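Cysteine synthase (Fusobacterium nucleatum subsp. nucleatum strain ATCC 25586, PDB 5XEM) produces hydrogen sulfide through a PLP-dependent beta-replacement that forms lanthionine, and probably also makes L-cysteine from O-acetyl-L-serine and sulfide. Local coordinates at residues A[39-42]-A[46-49]; A[35-38]-A[44-47]; A[68-73]-A[132-137]; A[126-131]-A[145-150]; A[191-196]-A[238-243]. One frame throughout, in Å; residues are numbered along the deposited sequence.

Contacts 1, 2 and 3 are buried, contact 4 is partly buried and contact 5 lies at the surface. Contacts 1 and 2 both use the start of helix 46-60, share K46 and D47, and are joined by the salt bridge between R48 and E37. Their chemistry is polar, with carboxylates held by backbone and side-chain donors, next to the lysine that reaches the cofactor. Contacts 3 and 4 share helix 123-136, which packs on the four-stranded parallel sheet in contact 3 and meets loop 145-150 in contact 4. Leucines do the packing there, while T73 and Q146 reach the bound lanthionine. Contact 5 ties a helix to a loop through a single lysine. Q146 of contact 4 also meets K46.

Contact 1 of 5, residues A[39-42]-A[46-49]; sequences SNPG and KDRI. With PLP (pyridoxal-5'-phosphate), chain D.
The side chains of D47 and N40 run past each other in opposite directions, with the carboxylate and amide planes turned 56° apart. D47 carries the contact. Its CG stands beside the backbone N and anti to the carbonyl carbon (chi1 -77°), which lays the carboxylate against the turn made by N40, P41 and G42. D47 OD2 receives the backbone amide of G42 on its syn lone pair, G42 N to OD2 measuring 2.6 Å with an N-H...O angle of 156°. The same oxygen is flanked by carbons: N40 CB lies 3.2 Å from D47 OD2, and P41 CD, on a ring that crosses the carboxylate at a slant, is 3.3 Å from it. The second oxygen, D47 OD1, is 3.3 Å from G42 CA.

This pairing ties the loop after strand 31-36 to the first turn of helix 46-60, which carries the lysine expected to bind PLP in the resting enzyme, as in other fold-type II PLP enzymes. Here that lysine is released, because PLP is bonded to lanthionine. K46 heads away from the loop, bends at chi2 and brings CE to 3.2 Å from PLP C4A, while K46 NZ donates to PLP O2P at 2.8 Å. R48 points its guanidinium past N40 to salt bridges with E37 and E163, and T159 takes a further bond from it.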
# COMPACT_ATOMS: atom_id res chain seq x y z
N SER A 39 0.40 2.90 -5.41
CA SER A 39 -0.77 2.04 -5.55
C SER A 39 -0.41 0.69 -6.16
O SER A 39 -1.22 -0.24 -6.07
CB SER A 39 -1.83 2.70 -6.42
OG SER A 39 -2.30 3.88 -5.78
N ASN A 40 0.76 0.59 -6.81
CA ASN A 40 1.25 -0.71 -7.28
C ASN A 40 1.31 -1.72 -6.12
O ASN A 40 1.49 -1.33 -4.96
CB ASN A 40 2.64 -0.58 -7.93
CG ASN A 40 2.59 0.06 -9.31
OD1 ASN A 40 3.13 1.14 -9.52
ND2 ASN A 40 1.92 -0.59 -10.23
N PRO A 41 1.16 -3.03 -6.42
CA PRO A 41 1.11 -4.03 -5.32
C PRO A 41 2.41 -4.12 -4.50
O PRO A 41 2.38 -4.39 -3.27
CB PRO A 41 0.78 -5.35 -6.07
CG PRO A 41 1.22 -5.10 -7.47
CD PRO A 41 0.87 -3.66 -7.72
N GLY A 42 3.55 -3.87 -5.14
CA GLY A 42 4.82 -3.74 -4.43
C GLY A 42 5.11 -2.34 -3.88
O GLY A 42 6.19 -2.11 -3.32
N LYS A 46 8.57 0.67 -9.39
CA LYS A 46 9.57 -0.32 -9.82
C LYS A 46 8.96 -1.67 -10.12
O LYS A 46 9.54 -2.44 -10.90
CB LYS A 46 10.73 -0.42 -8.82
CG LYS A 46 11.51 0.87 -8.63
CD LYS A 46 12.02 1.43 -9.95
CE LYS A 46 13.30 2.24 -9.76
NZ LYS A 46 14.15 2.39 -10.98
N ASP A 47 7.74 -1.92 -9.62
CA ASP A 47 7.00 -3.10 -10.02
C ASP A 47 6.95 -3.16 -11.58
O ASP A 47 7.03 -4.25 -12.18
CB ASP A 47 5.55 -3.02 -9.54
CG ASP A 47 5.35 -3.32 -8.08
OD1 ASP A 47 6.36 -3.41 -7.33
OD2 ASP A 47 4.16 -3.44 -7.67
N ARG A 48 6.74 -2.00 -12.22
CA ARG A 48 6.62 -1.96 -13.70
C ARG A 48 7.90 -2.44 -14.39
O ARG A 48 7.83 -3.22 -15.37
CB ARG A 48 6.31 -0.56 -14.23
CG ARG A 48 4.98 0.01 -13.80
CD ARG A 48 4.88 1.46 -14.22
NE ARG A 48 3.70 2.14 -13.73
CZ ARG A 48 2.53 2.26 -14.35
NH1 ARG A 48 2.30 1.64 -15.52
NH2 ARG A 48 1.56 2.94 -13.78
N ILE A 49 9.05 -1.99 -13.89
CA ILE A 49 10.34 -2.37 -14.49
C ILE A 49 10.77 -3.77 -14.11
O ILE A 49 11.36 -4.49 -14.93
CB ILE A 49 11.48 -1.31 -14.29
CG1 ILE A 49 12.16 -1.34 -12.91
CG2 ILE A 49 10.97 0.08 -14.68
CD1 ILE A 49 13.50 -0.57 -12.90
N1 PLP D . 12.08 7.39 -5.82
C2 PLP D . 12.23 6.19 -5.23
C2A PLP D . 11.53 5.90 -3.90
C3 PLP D . 13.01 5.18 -5.83
O3 PLP D . 13.13 3.97 -5.22
C4 PLP D . 13.65 5.42 -7.04
C4A PLP D . 14.50 4.37 -7.72
C5 PLP D . 13.47 6.68 -7.63
C6 PLP D . 12.67 7.63 -6.99
C5A PLP D . 14.10 7.07 -8.95
O4P PLP D . 13.44 6.34 -10.05
P PLP D . 14.21 5.95 -11.42
O1P PLP D . 13.25 5.49 -12.38
O2P PLP D . 15.19 4.97 -11.01
O3P PLP D . 14.92 7.20 -11.80

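Contact 2 of 5, residues A[35-38]-A[44-47]; sequences KLEG and STKD. With PLP (pyridoxal-5'-phosphate), chain D.
E37 and T45 bring their CA atoms to 4.9 Å, and G38 and S44 theirs to 4.7 Å, as the chain leaves strand 31-36 through a short 3-10 turn and comes back into helix 46-60; E37 O rests 3.4 Å from S44 C. Between these backbones the side chains of E37 and T45 cross at an angle, CB to CB at 3.6 Å. The E37 chain is bent at chi2 (-73°), which folds its carboxylate back over T45. The T45 hydroxyl lies anti to its own backbone N (chi1 -153°) and donates to the glutamate, T45 OG1 to E37 OE1 measuring 2.7 Å. The approach is from above the carboxylate, 42° out of its plane.

S44 turns its side chain the other way, where S44 OG accepts from K46 N at 2.9 Å in a capping bond ahead of the helix. This bond lies directly at K46, the predicted cofactor-attachment lysine. The serine also packs against N76, which binds PLP. The backbones of E37 and T45 are bonded to S296, the last residue of strand 291-296, and to T297 just after it.

E37 is a shared buried acceptor: OE1 serves T45 and the R48 salt bridge, and OE2 meets T17. With a guanidinium and two hydroxyls around it, the carboxylate probably stays ionised despite its burial.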
# COMPACT_ATOMS: atom_id res chain seq x y z
N LYS A 35 0.65 11.21 -9.82
CA LYS A 35 0.43 9.84 -10.26
C LYS A 35 0.98 8.93 -9.17
O LYS A 35 2.19 8.96 -8.88
CB LYS A 35 1.09 9.57 -11.60
CG LYS A 35 0.70 8.18 -12.13
CD LYS A 35 0.86 8.03 -13.62
CE LYS A 35 0.54 6.64 -14.12
NZ LYS A 35 -0.90 6.27 -14.01
N LEU A 36 0.09 8.19 -8.52
CA LEU A 36 0.43 7.48 -7.27
C LEU A 36 0.94 6.08 -7.55
O LEU A 36 0.18 5.13 -7.56
CB LEU A 36 -0.77 7.43 -6.35
CG LEU A 36 -1.30 8.79 -5.84
CD1 LEU A 36 -2.63 8.58 -5.06
CD2 LEU A 36 -0.25 9.49 -5.00
N GLU A 37 2.25 5.96 -7.80
CA GLU A 37 2.83 4.65 -8.10
C GLU A 37 2.95 3.78 -6.85
O GLU A 37 3.22 2.59 -6.93
CB GLU A 37 4.17 4.81 -8.80
CG GLU A 37 4.02 5.48 -10.15
CD GLU A 37 3.40 4.55 -11.17
OE1 GLU A 37 3.95 3.44 -11.36
OE2 GLU A 37 2.36 4.92 -11.77
N GLY A 38 2.71 4.38 -5.69
CA GLY A 38 2.54 3.61 -4.48
C GLY A 38 1.33 2.70 -4.48
O GLY A 38 1.24 1.83 -3.64
N SER A 44 5.67 0.58 -5.24
CA SER A 44 6.44 1.55 -6.03
C SER A 44 6.29 1.32 -7.52
O SER A 44 5.84 0.23 -7.98
CB SER A 44 7.93 1.50 -5.67
OG SER A 44 8.63 0.55 -6.48
N THR A 45 6.73 2.32 -8.28
CA THR A 45 6.75 2.27 -9.72
C THR A 45 7.65 1.15 -10.23
O THR A 45 7.51 0.73 -11.39
CB THR A 45 7.20 3.63 -10.33
OG1 THR A 45 6.65 3.78 -11.63
CG2 THR A 45 8.74 3.77 -10.40
N LYS A 46 8.57 0.67 -9.39
CA LYS A 46 9.57 -0.32 -9.82
C LYS A 46 8.96 -1.67 -10.12
O LYS A 46 9.54 -2.44 -10.90
CB LYS A 46 10.73 -0.42 -8.82
CG LYS A 46 11.51 0.87 -8.63
CD LYS A 46 12.02 1.43 -9.95
CE LYS A 46 13.30 2.24 -9.76
NZ LYS A 46 14.15 2.39 -10.98
N ASP A 47 7.74 -1.92 -9.62
CA ASP A 47 7.00 -3.10 -10.02
C ASP A 47 6.95 -3.16 -11.58
O ASP A 47 7.03 -4.25 -12.18
CB ASP A 47 5.55 -3.02 -9.54
CG ASP A 47 5.35 -3.32 -8.08
OD1 ASP A 47 6.36 -3.41 -7.33
OD2 ASP A 47 4.16 -3.44 -7.67
N1 PLP D . 12.08 7.39 -5.82
C2 PLP D . 12.23 6.19 -5.23
C2A PLP D . 11.53 5.90 -3.90
C3 PLP D . 13.01 5.18 -5.83
O3 PLP D . 13.13 3.97 -5.22
C4 PLP D . 13.65 5.42 -7.04
C4A PLP D . 14.50 4.37 -7.72
C5 PLP D . 13.47 6.68 -7.63
C6 PLP D . 12.67 7.63 -6.99
C5A PLP D . 14.10 7.07 -8.95
O4P PLP D . 13.44 6.34 -10.05
P PLP D . 14.21 5.95 -11.42
O1P PLP D . 13.25 5.49 -12.38
O2P PLP D . 15.19 4.97 -11.01
O3P PLP D . 14.92 7.20 -11.80

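Contact 3 of 5, residues A[68-73]-A[132-137]. With 85F ((2R)-2-azanyl-3-[(2R)-2-azanyl-3-oxidanyl-3-oxidanylidene-propyl]sulfanyl-propanoic acid), chain C; ACT (acetate ion), chain F.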
# COMPACT_ATOMS: atom_id res chain seq x y z
N VAL A 68 19.15 -17.98 -11.02
CA VAL A 68 19.11 -17.05 -9.89
C VAL A 68 19.08 -15.62 -10.42
O VAL A 68 19.93 -15.24 -11.24
CB VAL A 68 20.33 -17.26 -8.96
CG1 VAL A 68 20.33 -16.28 -7.80
CG2 VAL A 68 20.33 -18.71 -8.43
N ILE A 69 18.13 -14.82 -9.93
CA ILE A 69 18.04 -13.43 -10.31
C ILE A 69 18.89 -12.67 -9.27
O ILE A 69 18.76 -12.92 -8.08
CB ILE A 69 16.59 -12.91 -10.31
CG1 ILE A 69 15.67 -13.86 -11.08
CG2 ILE A 69 16.53 -11.48 -10.84
CD1 ILE A 69 16.14 -14.23 -12.47
N ILE A 70 19.75 -11.77 -9.74
CA ILE A 70 20.66 -11.00 -8.88
C ILE A 70 20.58 -9.53 -9.27
O ILE A 70 20.76 -9.19 -10.44
CB ILE A 70 22.12 -11.48 -8.98
CG1 ILE A 70 22.24 -13.00 -8.85
CG2 ILE A 70 22.96 -10.79 -7.89
CD1 ILE A 70 23.61 -13.59 -9.22
N GLU A 71 20.30 -8.63 -8.31
CA GLU A 71 20.14 -7.22 -8.62
C GLU A 71 20.68 -6.34 -7.50
O GLU A 71 20.54 -6.68 -6.32
CB GLU A 71 18.65 -6.86 -8.90
CG GLU A 71 18.38 -5.41 -9.32
CD GLU A 71 18.88 -5.05 -10.73
OE1 GLU A 71 19.73 -5.79 -11.27
OE2 GLU A 71 18.39 -4.05 -11.30
N ALA A 72 21.31 -5.24 -7.90
CA ALA A 72 21.66 -4.14 -6.99
C ALA A 72 20.53 -3.10 -6.95
O ALA A 72 20.06 -2.61 -7.99
CB ALA A 72 22.96 -3.48 -7.43
N THR A 73 20.13 -2.74 -5.73
CA THR A 73 18.99 -1.84 -5.57
C THR A 73 19.11 -1.01 -4.31
O THR A 73 19.79 -1.42 -3.36
CB THR A 73 17.68 -2.66 -5.54
OG1 THR A 73 16.57 -1.79 -5.27
CG2 THR A 73 17.72 -3.72 -4.49
N GLU A 132 29.62 -8.93 -8.72
CA GLU A 132 30.67 -9.71 -9.38
C GLU A 132 31.01 -10.97 -8.62
O GLU A 132 31.15 -12.04 -9.21
CB GLU A 132 31.95 -8.86 -9.62
CG GLU A 132 31.74 -7.69 -10.56
CD GLU A 132 31.09 -8.14 -11.87
OE1 GLU A 132 31.52 -9.19 -12.38
OE2 GLU A 132 30.13 -7.48 -12.33
N GLU A 133 31.11 -10.83 -7.31
CA GLU A 133 31.30 -11.94 -6.38
C GLU A 133 30.11 -12.92 -6.37
O GLU A 133 30.30 -14.13 -6.42
CB GLU A 133 31.53 -11.30 -5.01
CG GLU A 133 31.81 -12.18 -3.81
CD GLU A 133 32.08 -11.31 -2.57
OE1 GLU A 133 32.78 -10.28 -2.69
OE2 GLU A 133 31.55 -11.64 -1.49
N LEU A 134 28.89 -12.42 -6.34
CA LEU A 134 27.74 -13.32 -6.36
C LEU A 134 27.67 -14.13 -7.67
O LEU A 134 27.26 -15.29 -7.67
CB LEU A 134 26.45 -12.55 -6.13
CG LEU A 134 26.40 -11.71 -4.84
CD1 LEU A 134 25.03 -11.06 -4.70
CD2 LEU A 134 26.75 -12.56 -3.63
N LYS A 135 28.07 -13.52 -8.78
CA LYS A 135 28.01 -14.20 -10.09
C LYS A 135 28.93 -15.41 -10.19
O LYS A 135 28.59 -16.42 -10.83
CB LYS A 135 28.26 -13.20 -11.23
CG LYS A 135 27.09 -12.25 -11.40
CD LYS A 135 27.19 -11.35 -12.63
CE LYS A 135 28.33 -10.36 -12.58
NZ LYS A 135 28.30 -9.31 -13.64
N LYS A 136 30.10 -15.33 -9.54
CA LYS A 136 31.07 -16.44 -9.55
C LYS A 136 30.55 -17.70 -8.82
O LYS A 136 30.98 -18.81 -9.13
CB LYS A 136 32.42 -15.98 -8.97
CG LYS A 136 33.02 -14.81 -9.73
CD LYS A 136 34.46 -14.47 -9.33
CE LYS A 136 34.92 -13.18 -10.03
NZ LYS A 136 36.40 -12.96 -9.98
N ASN A 137 29.63 -17.52 -7.88
CA ASN A 137 29.10 -18.62 -7.08
C ASN A 137 27.83 -19.26 -7.65
O ASN A 137 27.25 -20.13 -6.99
CB ASN A 137 28.79 -18.16 -5.65
CG ASN A 137 30.03 -17.77 -4.87
OD1 ASN A 137 31.11 -18.34 -5.05
ND2 ASN A 137 29.87 -16.79 -3.99
N 85F C . 15.20 3.60 -6.89
CA 85F C . 16.13 2.57 -7.41
CB 85F C . 17.59 3.04 -7.26
SG 85F C . 18.05 4.37 -8.34
CD 85F C . 19.81 4.66 -8.07
CE 85F C . 20.19 5.08 -6.63
NZ2 85F C . 19.35 6.19 -6.15
CZ1 85F C . 21.67 5.55 -6.66
OH1 85F C . 22.09 6.11 -5.60
OH2 85F C . 22.38 5.38 -7.69
C 85F C . 15.93 1.25 -6.71
OXT 85F C . 14.82 1.04 -6.20
O 85F C . 16.88 0.43 -6.74
C ACT F . 25.89 -6.76 -14.39
O ACT F . 25.15 -6.30 -15.26
OXT ACT F . 26.16 -7.97 -14.36
CH3 ACT F . 26.45 -5.82 -13.37
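I70 sets its CG1 branch beside the backbone N (chi1 -49°), which leaves CG2 facing the helix, and L134 answers with CG anti to its carbonyl carbon (chi1 -56°), sending CD1 down toward the strand. The two branches meet as methyls, I70 CG2 to L134 CD1 at 3.8 Å, on side chains that cross at a slant. The other arm of the isoleucine reaches the aliphatic part of the next lysine more loosely, I70 CD1 to K135 CG at 4.3 Å. No hydrogen bond spans the two segments, so the join is purely apolar.

The polar end of K135 turns away from the isoleucine. Bent at chi3, it brings K135 NZ to 2.9 Å from E132 OE2, on the syn side and 29° out of the carboxylate plane, a salt bridge one helical turn back. The ammonium also donates to an acetate ion, probably from the crystallisation liquor, K135 NZ to its OXT at 2.6 Å. Beyond the far end of the strand, T73 OG1 gives a bond of 2.7 Å to carboxylate atom O of the lanthionine.

Strand 68-72 runs between parallel strands 92-97 and 141-142, and helix 123-136 packs over it: L131 also touches I70, L134 also rests on V95, and K135 lies on Y141. E71 leaves the strand on the side away from this helix, and its carboxylate oxygens accept from the backbone amides of N145 and Q146.

Contact 4 of 5, residues A[126-131]-A[145-150]; sequences ACLEKL and NQFTNV. With 85F ((2R)-2-azanyl-3-[(2R)-2-azanyl-3-oxidanyl-3-oxidanylidene-propyl]sulfanyl-propanoic acid), chain C; ACT (acetate ion), chain F.
Apolar contact comes first: L128 drops both methyls toward the F147 ring, CD2 to ring atom CD2 at 4.0 Å and CD1 to the same ring atom at 4.1 Å, an oblique meeting. The F147 ring also carries Q146 CG on one face, offset toward the rim, and at its edge F147 CE1 touches lanthionine CD at 3.7 Å.

Hydrogen bonds organise the loop rather than the join. The backbone oxygen of N145 accepts from T148 N and N149 N, while N145 OD1 takes weak bonds from F147 N and T148 N. N145 ND2 points back beside the helix and donates to the acetate ion, ND2 to acetate O at 3.0 Å, with an N-H...O angle of 159°; K135 grips the same ion from helix 123-136. Q146 CG sits between its own backbone N and carbonyl carbon (chi1 59°). From there the extended chain carries the amide to the bound lanthionine, Q146 NE2 donating to lanthionine O at 2.9 Å, and NE2 also bonds A72 O.

Q146 OE1 meets K46 and T77, so both ends of this amide are engaged. Such a network should fix its rotation, while L128 and I229 back the phenylalanine that lines the lanthionine pocket.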
# COMPACT_ATOMS: atom_id res chain seq x y z
N ALA A 126 29.16 0.26 -4.83
CA ALA A 126 29.55 -0.87 -3.98
C ALA A 126 28.63 -2.06 -4.20
O ALA A 126 29.09 -3.21 -4.23
CB ALA A 126 29.55 -0.47 -2.50
N CYS A 127 27.33 -1.80 -4.34
CA CYS A 127 26.35 -2.85 -4.63
C CYS A 127 26.65 -3.56 -5.95
O CYS A 127 26.66 -4.80 -6.01
CB CYS A 127 24.95 -2.26 -4.70
SG CYS A 127 24.48 -1.44 -3.15
N LEU A 128 26.87 -2.77 -7.01
CA LEU A 128 27.18 -3.33 -8.32
C LEU A 128 28.49 -4.13 -8.29
O LEU A 128 28.59 -5.23 -8.87
CB LEU A 128 27.20 -2.23 -9.40
CG LEU A 128 25.85 -1.64 -9.85
CD1 LEU A 128 26.07 -0.43 -10.74
CD2 LEU A 128 25.06 -2.67 -10.66
N GLU A 129 29.51 -3.62 -7.59
CA GLU A 129 30.76 -4.34 -7.47
C GLU A 129 30.57 -5.68 -6.75
O GLU A 129 31.16 -6.70 -7.13
CB GLU A 129 31.82 -3.48 -6.76
CG GLU A 129 32.29 -2.30 -7.61
CD GLU A 129 33.22 -1.36 -6.85
OE1 GLU A 129 33.37 -1.54 -5.62
OE2 GLU A 129 33.77 -0.43 -7.47
N LYS A 130 29.71 -5.71 -5.73
CA LYS A 130 29.45 -6.94 -4.99
C LYS A 130 28.81 -8.02 -5.90
O LYS A 130 29.02 -9.23 -5.70
CB LYS A 130 28.57 -6.65 -3.77
CG LYS A 130 28.24 -7.85 -2.90
CD LYS A 130 29.46 -8.37 -2.16
CE LYS A 130 29.05 -9.40 -1.11
NZ LYS A 130 30.21 -9.83 -0.26
N LEU A 131 28.03 -7.58 -6.90
CA LEU A 131 27.39 -8.55 -7.81
C LEU A 131 28.41 -9.46 -8.47
O LEU A 131 28.13 -10.64 -8.71
CB LEU A 131 26.55 -7.86 -8.90
CG LEU A 131 25.38 -7.00 -8.47
CD1 LEU A 131 24.63 -6.48 -9.69
CD2 LEU A 131 24.42 -7.76 -7.56
N ASN A 145 19.76 -5.55 -14.11
CA ASN A 145 20.46 -4.26 -14.24
C ASN A 145 19.60 -3.08 -14.64
O ASN A 145 19.65 -2.57 -15.76
CB ASN A 145 21.69 -4.35 -15.11
CG ASN A 145 22.71 -3.25 -14.78
OD1 ASN A 145 22.32 -2.16 -14.36
ND2 ASN A 145 24.01 -3.55 -14.89
N GLN A 146 18.82 -2.58 -13.68
CA GLN A 146 18.02 -1.39 -13.92
C GLN A 146 18.82 -0.18 -14.46
O GLN A 146 18.24 0.71 -15.08
CB GLN A 146 17.30 -0.96 -12.64
CG GLN A 146 18.23 -0.65 -11.48
CD GLN A 146 17.45 -0.32 -10.23
OE1 GLN A 146 16.38 0.28 -10.29
NE2 GLN A 146 17.98 -0.74 -9.10
N PHE A 147 20.12 -0.14 -14.19
CA PHE A 147 20.95 0.99 -14.63
C PHE A 147 21.21 1.02 -16.13
O PHE A 147 21.42 2.09 -16.69
CB PHE A 147 22.26 1.00 -13.84
CG PHE A 147 22.04 1.04 -12.38
CD1 PHE A 147 21.72 2.24 -11.77
CD2 PHE A 147 22.07 -0.12 -11.61
CE1 PHE A 147 21.46 2.29 -10.42
CE2 PHE A 147 21.79 -0.07 -10.24
CZ PHE A 147 21.49 1.14 -9.66
N THR A 148 21.20 -0.15 -16.77
CA THR A 148 21.57 -0.29 -18.18
C THR A 148 20.47 -0.92 -19.06
O THR A 148 20.52 -0.82 -20.28
CB THR A 148 22.82 -1.15 -18.29
OG1 THR A 148 22.52 -2.50 -17.89
CG2 THR A 148 23.91 -0.59 -17.36
N ASN A 149 19.48 -1.55 -18.43
CA ASN A 149 18.47 -2.32 -19.16
C ASN A 149 17.43 -1.41 -19.77
O ASN A 149 16.68 -0.74 -19.06
CB ASN A 149 17.83 -3.34 -18.21
CG ASN A 149 17.02 -4.42 -18.92
OD1 ASN A 149 16.40 -4.18 -19.94
ND2 ASN A 149 17.01 -5.62 -18.33
N VAL A 150 17.36 -1.38 -21.11
CA VAL A 150 16.37 -0.49 -21.75
C VAL A 150 14.93 -0.82 -21.40
O VAL A 150 14.06 0.02 -21.56
CB VAL A 150 16.49 -0.39 -23.28
CG1 VAL A 150 17.87 0.13 -23.64
CG2 VAL A 150 16.18 -1.72 -23.93
N 85F C . 15.20 3.60 -6.89
CA 85F C . 16.13 2.57 -7.41
CB 85F C . 17.59 3.04 -7.26
SG 85F C . 18.05 4.37 -8.34
CD 85F C . 19.81 4.66 -8.07
CE 85F C . 20.19 5.08 -6.63
NZ2 85F C . 19.35 6.19 -6.15
CZ1 85F C . 21.67 5.55 -6.66
OH1 85F C . 22.09 6.11 -5.60
OH2 85F C . 22.38 5.38 -7.69
C 85F C . 15.93 1.25 -6.71
OXT 85F C . 14.82 1.04 -6.20
O 85F C . 16.88 0.43 -6.74
C ACT F . 25.89 -6.76 -14.39
O ACT F . 25.15 -6.30 -15.26
OXT ACT F . 26.16 -7.97 -14.36
CH3 ACT F . 26.45 -5.82 -13.37

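Contact 5 of 5, residues A[191-196]-A[238-243]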
# COMPACT_ATOMS: atom_id res chain seq x y z
N LYS A 191 7.88 9.25 -24.41
CA LYS A 191 6.56 9.00 -24.97
C LYS A 191 5.73 10.26 -25.00
O LYS A 191 5.08 10.57 -26.02
CB LYS A 191 5.82 7.88 -24.23
CG LYS A 191 4.35 7.71 -24.62
CD LYS A 191 4.11 7.40 -26.09
CE LYS A 191 4.62 6.03 -26.50
NZ LYS A 191 3.96 4.88 -25.85
N LEU A 192 5.74 11.00 -23.91
CA LEU A 192 4.93 12.20 -23.81
C LEU A 192 5.33 13.24 -24.89
O LEU A 192 4.45 13.86 -25.50
CB LEU A 192 5.05 12.82 -22.42
CG LEU A 192 4.43 12.05 -21.24
CD1 LEU A 192 4.65 12.81 -19.93
CD2 LEU A 192 2.96 11.73 -21.49
N LYS A 193 6.63 13.41 -25.11
CA LYS A 193 7.14 14.36 -26.09
C LYS A 193 6.89 13.89 -27.53
O LYS A 193 6.77 14.73 -28.44
CB LYS A 193 8.62 14.64 -25.86
CG LYS A 193 8.83 15.72 -24.82
CD LYS A 193 10.28 16.11 -24.58
CE LYS A 193 10.31 17.43 -23.82
NZ LYS A 193 11.63 17.89 -23.30
N GLU A 194 6.78 12.58 -27.74
CA GLU A 194 6.37 12.08 -29.06
C GLU A 194 4.92 12.45 -29.38
O GLU A 194 4.63 12.82 -30.52
CB GLU A 194 6.56 10.58 -29.17
CG GLU A 194 8.01 10.21 -29.40
CD GLU A 194 8.28 8.73 -29.28
OE1 GLU A 194 7.34 7.94 -29.07
OE2 GLU A 194 9.45 8.36 -29.43
N LYS A 195 4.03 12.37 -28.39
CA LYS A 195 2.61 12.65 -28.59
C LYS A 195 2.24 14.12 -28.39
O LYS A 195 1.27 14.58 -28.98
CB LYS A 195 1.76 11.80 -27.62
CG LYS A 195 1.94 10.30 -27.74
CD LYS A 195 1.55 9.77 -29.11
CE LYS A 195 1.10 8.32 -29.05
NZ LYS A 195 0.70 7.81 -30.40
N LEU A 196 2.99 14.83 -27.55
CA LEU A 196 2.76 16.22 -27.22
C LEU A 196 4.08 16.99 -27.37
O LEU A 196 4.85 17.10 -26.42
CB LEU A 196 2.21 16.36 -25.78
CG LEU A 196 0.98 15.54 -25.42
CD1 LEU A 196 0.70 15.61 -23.92
CD2 LEU A 196 -0.23 16.00 -26.21
N GLY A 238 19.35 12.65 -21.07
CA GLY A 238 19.36 14.06 -20.70
C GLY A 238 18.90 14.99 -21.81
O GLY A 238 18.61 16.15 -21.56
N SER A 239 18.81 14.48 -23.04
CA SER A 239 18.31 15.30 -24.15
C SER A 239 16.83 15.62 -23.99
O SER A 239 16.31 16.55 -24.62
CB SER A 239 18.57 14.60 -25.48
OG SER A 239 17.74 13.47 -25.65
N LEU A 240 16.15 14.87 -23.12
CA LEU A 240 14.74 15.08 -22.80
C LEU A 240 14.51 16.14 -21.73
O LEU A 240 13.39 16.62 -21.58
CB LEU A 240 14.11 13.74 -22.36
CG LEU A 240 14.10 12.62 -23.40
CD1 LEU A 240 13.73 11.28 -22.78
CD2 LEU A 240 13.11 12.97 -24.52
N ALA A 241 15.56 16.53 -21.00
CA ALA A 241 15.41 17.44 -19.85
C ALA A 241 15.35 18.89 -20.26
O ALA A 241 16.34 19.43 -20.73
CB ALA A 241 16.58 17.25 -18.88
N ASP A 242 14.21 19.54 -20.05
CA ASP A 242 14.09 20.96 -20.35
C ASP A 242 14.84 21.86 -19.38
O ASP A 242 15.19 22.99 -19.72
CB ASP A 242 12.64 21.36 -20.48
CG ASP A 242 12.01 20.82 -21.74
OD1 ASP A 242 12.32 21.36 -22.83
OD2 ASP A 242 11.22 19.85 -21.67
N ASP A 243 15.08 21.35 -18.17
CA ASP A 243 15.96 21.95 -17.16
C ASP A 243 16.17 20.82 -16.13
O ASP A 243 15.47 19.82 -16.20
CB ASP A 243 15.27 23.14 -16.50
CG ASP A 243 16.24 24.09 -15.80
OD1 ASP A 243 17.47 23.84 -15.83
OD2 ASP A 243 15.77 25.06 -15.19
O HOH W 1 13.68 17.15 -25.39
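Helix 183-195, which runs on from the glycine-rich loop at the PLP phosphate, is joined near its C-terminal end to the loop leading into strand 245-247. D242 and E194 are calcium ligands in crystals of this protein, although no calcium is bound there in this chain. K193 makes the join. Its chain is extended beyond CG and comes at D242 from the opposite direction, K193 NZ to D242 OD2 at 2.6 Å, a salt bridge met from above the carboxylate, 41° out of its plane. The same nitrogen donates to the backbone, K193 NZ to L240 O at 2.8 Å, again from above the carbonyl plane (37° out of it). A water accepts from K193 NZ at 3.0 Å and donates to S239 O at 2.8 Å, carrying the link one residue further back.

Lower on the lysine the aliphatic chain is used, with K193 CD at 4.2 Å from L240 CD2; the leucine also packs on F185 and K190 of the helix. T201, near the start of strand 200-206, supplies its hydroxyl to the ammonium and its amide to D242 OD2.

The charge of K193 is met by D242, while L240 O, T201 OG1 and the water complete a set of four oxygens around the ammonium, which probably fixes its end.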